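Local atomic coordinates of clan CA, family C40, NlpC/P60 superfamily cysteine peptidase (Trichomonas vaginalis, PDB entry 6BIO), a protein that probably acts as a cysteine peptidase of the NlpC/P60 family, a peptidoglycan hydrolase with which the parasite targets bacteria. Residues Y15-I20 / F125-Y130; E92-S97 / G103-Y108. All coordinates share one frame; numbering follows the deposited sequence.

The two contacts belong to one region of the fold and differ in kind. Contact 1 joins the chain entering strand 19-23 to strand 125-130 through a single arginine side chain, whereas contact 2 is a local antiparallel hairpin, 93-96 with 105-109, nested inside the long loop that contact 1 closes. Their centres are about 13 Å apart. Strand 125-130 links them: Ile128 CD1 packs on Ile95 CD1 at 3.7 Å, and Tyr130 CE2 lies 3.8 Å from Arg107 NH1. This strand and the hairpin fall in the bacterial SH3 family region. Neither contact contains a cysteine, so the catalytic cysteine expected of an NlpC/P60 peptidase must lie elsewhere in the chain.

Contact 1 of 2, residues Y15-I20 / F125-Y130; sequences YQTQTI and FYRINY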
loop_
_atom_site.group_PDB
_atom_site.type_symbol
_atom_site.label_atom_id
_atom_site.label_comp_id
_atom_site.label_asym_id
_atom_site.label_seq_id
_atom_site.Cartn_x
_atom_site.Cartn_y
_atom_site.Cartn_z
ATOM N N TYR A 15 -16.385 -0.525 9.714
ATOM C CA TYR A 15 -15.747 -0.029 8.497
ATOM C C TYR A 15 -16.581 1.095 7.900
ATOM O O TYR A 15 -17.747 0.887 7.550
ATOM C CB TYR A 15 -15.571 -1.176 7.504
ATOM C CG TYR A 15 -14.673 -0.828 6.322
ATOM C CD1 TYR A 15 -15.182 -0.243 5.190
ATOM C CD2 TYR A 15 -13.323 -1.056 6.377
ATOM C CE1 TYR A 15 -14.366 0.107 4.121
ATOM C CE2 TYR A 15 -12.490 -0.708 5.331
ATOM C CZ TYR A 15 -13.004 -0.110 4.217
ATOM O OH TYR A 15 -12.084 0.243 3.215
ATOM N N GLN A 16 -15.989 2.284 7.789
ATOM C CA GLN A 16 -16.708 3.433 7.288
ATOM C C GLN A 16 -16.692 3.466 5.764
ATOM O O GLN A 16 -15.769 2.992 5.095
ATOM C CB GLN A 16 -16.070 4.699 7.863
ATOM C CG GLN A 16 -16.097 4.773 9.375
ATOM C CD GLN A 16 -17.509 4.720 9.946
ATOM O OE1 GLN A 16 -18.383 5.527 9.580
ATOM N NE2 GLN A 16 -17.740 3.772 10.850
ATOM N N THR A 17 -17.753 4.038 5.202
ATOM C CA THR A 17 -17.864 4.170 3.759
ATOM C C THR A 17 -16.726 5.014 3.209
ATOM O O THR A 17 -16.487 6.149 3.665
ATOM C CB THR A 17 -19.202 4.805 3.435
ATOM O OG1 THR A 17 -20.220 4.091 4.140
ATOM C CG2 THR A 17 -19.466 4.780 1.942
ATOM N N GLN A 18 -15.995 4.427 2.256
ATOM C CA GLN A 18 -14.825 5.065 1.674
ATOM C C GLN A 18 -14.851 4.891 0.165
ATOM O O GLN A 18 -15.519 4.016 -0.369
ATOM C CB GLN A 18 -13.547 4.454 2.236
ATOM C CG GLN A 18 -13.357 4.771 3.686
ATOM C CD GLN A 18 -12.351 3.859 4.375
ATOM O OE1 GLN A 18 -11.142 3.934 4.126
ATOM N NE2 GLN A 18 -12.839 3.017 5.288
ATOM N N THR A 19 -14.094 5.731 -0.524
ATOM C CA THR A 19 -13.876 5.652 -1.965
ATOM C C THR A 19 -12.383 5.489 -2.213
ATOM O O THR A 19 -11.584 5.405 -1.284
ATOM C CB THR A 19 -14.483 6.849 -2.685
ATOM O OG1 THR A 19 -13.922 8.038 -2.115
ATOM C CG2 THR A 19 -16.006 6.862 -2.608
ATOM N N ILE A 20 -12.006 5.410 -3.471
ATOM C CA ILE A 20 -10.624 5.165 -3.888
ATOM C C ILE A 20 -10.077 6.446 -4.455
ATOM O O ILE A 20 -10.714 7.058 -5.303
ATOM C CB ILE A 20 -10.522 4.063 -4.962
ATOM C CG1 ILE A 20 -11.161 2.785 -4.434
ATOM C CG2 ILE A 20 -9.064 3.841 -5.371
ATOM C CD1 ILE A 20 -11.305 1.690 -5.457
ATOM N N PHE A 125 -13.931 -7.860 1.538
ATOM C CA PHE A 125 -14.987 -7.444 0.626
ATOM C C PHE A 125 -14.496 -6.297 -0.250
ATOM O O PHE A 125 -13.606 -5.549 0.145
ATOM C CB PHE A 125 -16.234 -6.937 1.376
ATOM C CG PHE A 125 -16.933 -7.979 2.233
ATOM C CD1 PHE A 125 -16.425 -8.349 3.475
ATOM C CD2 PHE A 125 -18.181 -8.489 1.849
ATOM C CE1 PHE A 125 -17.111 -9.264 4.260
ATOM C CE2 PHE A 125 -18.849 -9.407 2.628
ATOM C CZ PHE A 125 -18.310 -9.789 3.845
ATOM N N TYR A 126 -15.116 -6.113 -1.427
ATOM C CA TYR A 126 -15.114 -4.841 -2.145
ATOM C C TYR A 126 -16.412 -4.124 -1.815
ATOM O O TYR A 126 -17.445 -4.768 -1.568
ATOM C CB TYR A 126 -15.057 -5.030 -3.673
ATOM C CG TYR A 126 -13.750 -5.570 -4.218
ATOM C CD1 TYR A 126 -12.679 -4.719 -4.483
ATOM C CD2 TYR A 126 -13.576 -6.927 -4.449
ATOM C CE1 TYR A 126 -11.504 -5.189 -4.967
ATOM C CE2 TYR A 126 -12.384 -7.409 -4.967
ATOM C CZ TYR A 126 -11.358 -6.533 -5.224
ATOM O OH TYR A 126 -10.149 -6.935 -5.703
ATOM N N ARG A 127 -16.406 -2.810 -1.939
ATOM C CA ARG A 127 -17.650 -2.067 -1.981
ATOM C C ARG A 127 -17.935 -1.786 -3.439
ATOM O O ARG A 127 -17.047 -1.342 -4.162
ATOM C CB ARG A 127 -17.588 -0.770 -1.182
ATOM C CG ARG A 127 -18.984 -0.178 -0.953
ATOM C CD ARG A 127 -19.006 1.005 0.033
ATOM N NE ARG A 127 -18.288 2.155 -0.460
ATOM C CZ ARG A 127 -18.838 3.140 -1.168
ATOM N NH1 ARG A 127 -18.082 4.143 -1.587
ATOM N NH2 ARG A 127 -20.130 3.108 -1.482
ATOM N N ILE A 128 -19.177 -2.076 -3.871
ATOM C CA ILE A 128 -19.528 -1.998 -5.285
ATOM C C ILE A 128 -20.866 -1.313 -5.484
ATOM O O ILE A 128 -21.674 -1.168 -4.565
ATOM C CB ILE A 128 -19.555 -3.369 -6.015
ATOM C CG1 ILE A 128 -20.665 -4.275 -5.454
ATOM C CG2 ILE A 128 -18.221 -4.062 -5.963
ATOM C CD1 ILE A 128 -21.067 -5.407 -6.356
ATOM N N ASN A 129 -21.074 -0.918 -6.735
ATOM C CA ASN A 129 -22.373 -0.519 -7.273
ATOM C C ASN A 129 -22.759 -1.527 -8.348
ATOM O O ASN A 129 -22.027 -1.696 -9.333
ATOM C CB ASN A 129 -22.263 0.877 -7.891
ATOM C CG ASN A 129 -23.559 1.364 -8.490
ATOM O OD1 ASN A 129 -24.281 0.632 -9.176
ATOM N ND2 ASN A 129 -23.847 2.618 -8.276
ATOM N N TYR A 130 -23.899 -2.213 -8.165
ATOM C CA TYR A 130 -24.527 -3.036 -9.197
ATOM C C TYR A 130 -25.915 -2.460 -9.456
ATOM O O TYR A 130 -26.764 -2.507 -8.577
ATOM C CB TYR A 130 -24.644 -4.477 -8.702
ATOM C CG TYR A 130 -25.476 -5.374 -9.617
ATOM C CD1 TYR A 130 -25.135 -5.516 -10.947
ATOM C CD2 TYR A 130 -26.616 -6.035 -9.167
ATOM C CE1 TYR A 130 -25.883 -6.298 -11.809
ATOM C CE2 TYR A 130 -27.337 -6.862 -10.026
ATOM C CZ TYR A 130 -26.971 -6.986 -11.330
ATOM O OH TYR A 130 -27.754 -7.800 -12.146
HETATM O O HOH W 1 -16.285 1.617 1.550
#
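Arg127 reaches across to Thr17 and Gln18 of the loop and to Thr19, where strand 19-23 begins, and its guanidinium group makes nearly the whole contact. The backbones stay well apart, with CA of Thr17 and CA of Arg127 8.5 Å from each other, so a long side chain is needed. With CG anti to the backbone N (chi1 -166°) the chain runs out towards the loop, and a bend at chi3 (65°) brings the guanidinium against Thr17 and Gln18 O.

The packing is closest there. Arg127 NH1 donates to Gln18 O over 2.8 Å; the oxygen lies in the guanidinium plane, but NH1 sits well above the carbonyl plane, not on a lone pair. Arg127 NE gives the same oxygen a weak second bond. Thr19 CG2 lies at the guanidinium edge, 3.6 Å from Arg127 NH1.

Arg127 is buried, whereas Thr17, whose compact CG2 methyl sits over the centre of one guanidinium face, is exposed on the solvent side. A water accepts from Gln18 N at 2.9 Å and, weakly, from Arg127 NE, bridging the two at the edge of the Tyr15 ring. The Gln18 side chain turns away, its NE2 bonding Gln16 O and its OE1 accepting from Arg67.

A buried cation held by a main-chain carbonyl thus ties together two strands that are not neighbours in the sheet, one of them in the bacterial SH3 region. Four other strands of this antiparallel sheet lie around it: Arg127 bonds through its backbone to strand 114-122 and rests on Ile134 and Tyr136 of strand 133-138, while Thr19 and Ile20 pair with strands 53-60 and 80-88.

Contact 2 of 2, residues E92-S97 / G103-Y108; sequences EANIYS and GTIVRY
Tyr108 points its hydroxyl at Glu92, and OH donates to Glu92 OE1 over 2.6 Å, on the lone pair turned away from the other oxygen. The carboxylate stands 80° from the ring plane, yet OE1 lies in that plane, at the ring edge. The ring gets there because Tyr108 CG is anti to its backbone N (chi1 171°). Asn94 OD1 lies at the same edge, its amide turned steeply against the ring.

Asn94 ND2 donates to Tyr96 OH at 3.2 Å, nearly in the amide plane, and Asn94 CB rests over one face of the Tyr96 ring. Ile105 runs alongside Tyr96, and its CD1 lies against Asn94 ND2. On the face opposite the tyrosines, with Arg107, lies Ile95, whose CG2 meets Val106 CB at 3.8 Å.

This antiparallel hairpin of the bacterial SH3 region has a nearly straight bond from Ile95 N to Arg107 O (2.8 Å). Val106 and Arg107 both face Ile95 in a classic beta bulge, where Ile95 O accepts from Val106 N at 2.7 Å. Ser97 OG, between its own backbone N and carbonyl carbon (chi1 59°), accepts from Thr104 N. The short phenol-carboxylate bond is consistent with an ionised Glu92, its charge partly stabilised by Tyr108.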
loop_
_atom_site.group_PDB
_atom_site.type_symbol
_atom_site.label_atom_id
_atom_site.label_comp_id
_atom_site.label_asym_id
_atom_site.label_seq_id
_atom_site.Cartn_x
_atom_site.Cartn_y
_atom_site.Cartn_z
ATOM N N GLU A 92 -22.283 -16.183 -8.150
ATOM C CA GLU A 92 -23.394 -15.498 -7.494
ATOM C C GLU A 92 -22.994 -15.111 -6.066
ATOM O O GLU A 92 -22.220 -15.806 -5.397
ATOM C CB GLU A 92 -24.650 -16.373 -7.483
ATOM C CG GLU A 92 -24.523 -17.642 -6.636
ATOM C CD GLU A 92 -25.849 -18.426 -6.512
ATOM O OE1 GLU A 92 -26.942 -17.888 -6.873
ATOM O OE2 GLU A 92 -25.784 -19.587 -6.047
ATOM N N ALA A 93 -23.520 -13.976 -5.609
ATOM C CA ALA A 93 -23.181 -13.446 -4.289
ATOM C C ALA A 93 -24.256 -12.439 -3.897
ATOM O O ALA A 93 -25.069 -12.003 -4.722
ATOM C CB ALA A 93 -21.835 -12.736 -4.315
ATOM N N ASN A 94 -24.284 -12.085 -2.615
ATOM C CA ASN A 94 -25.085 -10.971 -2.132
ATOM C C ASN A 94 -24.218 -9.729 -1.956
ATOM O O ASN A 94 -23.063 -9.806 -1.512
ATOM C CB ASN A 94 -25.692 -11.300 -0.771
ATOM C CG ASN A 94 -26.812 -12.303 -0.866
ATOM O OD1 ASN A 94 -27.608 -12.303 -1.811
ATOM N ND2 ASN A 94 -26.879 -13.182 0.118
ATOM N N ILE A 95 -24.788 -8.582 -2.266
ATOM C CA ILE A 95 -24.286 -7.307 -1.773
ATOM C C ILE A 95 -24.860 -7.116 -0.369
ATOM O O ILE A 95 -26.086 -7.127 -0.196
ATOM C CB ILE A 95 -24.679 -6.141 -2.710
ATOM C CG1 ILE A 95 -23.995 -6.276 -4.053
ATOM C CG2 ILE A 95 -24.304 -4.798 -2.037
ATOM C CD1 ILE A 95 -24.502 -5.315 -5.092
ATOM N N TYR A 96 -23.983 -6.942 0.625
ATOM C CA TYR A 96 -24.377 -6.777 2.021
ATOM C C TYR A 96 -24.237 -5.324 2.461
ATOM O O TYR A 96 -23.475 -4.541 1.883
ATOM C CB TYR A 96 -23.519 -7.673 2.922
ATOM C CG TYR A 96 -23.803 -9.127 2.755
ATOM C CD1 TYR A 96 -24.980 -9.668 3.235
ATOM C CD2 TYR A 96 -22.927 -9.934 2.082
ATOM C CE1 TYR A 96 -25.245 -10.987 3.095
ATOM C CE2 TYR A 96 -23.146 -11.276 1.952
ATOM C CZ TYR A 96 -24.341 -11.800 2.438
ATOM O OH TYR A 96 -24.629 -13.147 2.341
ATOM N N SER A 97 -24.930 -4.971 3.537
ATOM C CA SER A 97 -24.926 -3.613 4.059
ATOM C C SER A 97 -23.572 -3.212 4.651
ATOM O O SER A 97 -23.304 -2.017 4.758
ATOM C CB SER A 97 -26.000 -3.420 5.125
ATOM O OG SER A 97 -25.777 -4.319 6.188
ATOM N N GLY A 103 -24.410 -8.572 7.944
ATOM C CA GLY A 103 -25.040 -7.499 7.193
ATOM C C GLY A 103 -26.370 -7.933 6.614
ATOM O O GLY A 103 -26.590 -9.094 6.305
ATOM N N THR A 104 -27.242 -6.961 6.403
ATOM C CA THR A 104 -28.474 -7.229 5.663
ATOM C C THR A 104 -28.144 -7.301 4.172
ATOM O O THR A 104 -27.080 -6.827 3.701
ATOM C CB THR A 104 -29.553 -6.186 5.970
ATOM O OG1 THR A 104 -29.049 -4.866 5.716
ATOM C CG2 THR A 104 -30.034 -6.304 7.450
ATOM N N ILE A 105 -29.064 -7.877 3.411
ATOM C CA ILE A 105 -28.904 -8.042 1.981
ATOM C C ILE A 105 -29.414 -6.791 1.279
ATOM O O ILE A 105 -30.601 -6.444 1.354
ATOM C CB ILE A 105 -29.616 -9.299 1.475
ATOM C CG1 ILE A 105 -28.989 -10.554 2.067
ATOM C CG2 ILE A 105 -29.501 -9.381 -0.051
ATOM C CD1 ILE A 105 -29.790 -11.782 1.799
ATOM N N VAL A 106 -28.537 -6.141 0.530
ATOM C CA VAL A 106 -28.932 -5.012 -0.290
ATOM C C VAL A 106 -29.500 -5.514 -1.599
ATOM O O VAL A 106 -30.574 -5.081 -2.049
ATOM C CB VAL A 106 -27.731 -4.064 -0.521
ATOM C CG1 VAL A 106 -28.127 -2.920 -1.454
ATOM C CG2 VAL A 106 -27.210 -3.560 0.791
ATOM N N ARG A 107 -28.792 -6.454 -2.223
ATOM C CA ARG A 107 -29.187 -6.971 -3.525
ATOM C C ARG A 107 -28.436 -8.261 -3.842
ATOM O O ARG A 107 -27.216 -8.333 -3.655
ATOM C CB ARG A 107 -28.856 -5.898 -4.575
ATOM C CG ARG A 107 -29.132 -6.204 -6.021
ATOM C CD ARG A 107 -30.608 -6.400 -6.256
ATOM N NE ARG A 107 -31.056 -6.170 -7.652
ATOM C CZ ARG A 107 -31.052 -7.085 -8.629
ATOM N NH1 ARG A 107 -30.529 -8.310 -8.433
ATOM N NH2 ARG A 107 -31.534 -6.743 -9.824
ATOM N N TYR A 108 -29.163 -9.250 -4.353
ATOM C CA TYR A 108 -28.562 -10.438 -4.925
ATOM C C TYR A 108 -27.915 -10.079 -6.263
ATOM O O TYR A 108 -28.460 -9.306 -7.052
ATOM C CB TYR A 108 -29.661 -11.477 -5.162
ATOM C CG TYR A 108 -29.196 -12.651 -5.948
ATOM C CD1 TYR A 108 -28.366 -13.625 -5.357
ATOM C CD2 TYR A 108 -29.543 -12.783 -7.294
ATOM C CE1 TYR A 108 -27.932 -14.706 -6.095
ATOM C CE2 TYR A 108 -29.126 -13.876 -8.032
ATOM C CZ TYR A 108 -28.333 -14.825 -7.437
ATOM O OH TYR A 108 -27.915 -15.863 -8.232
#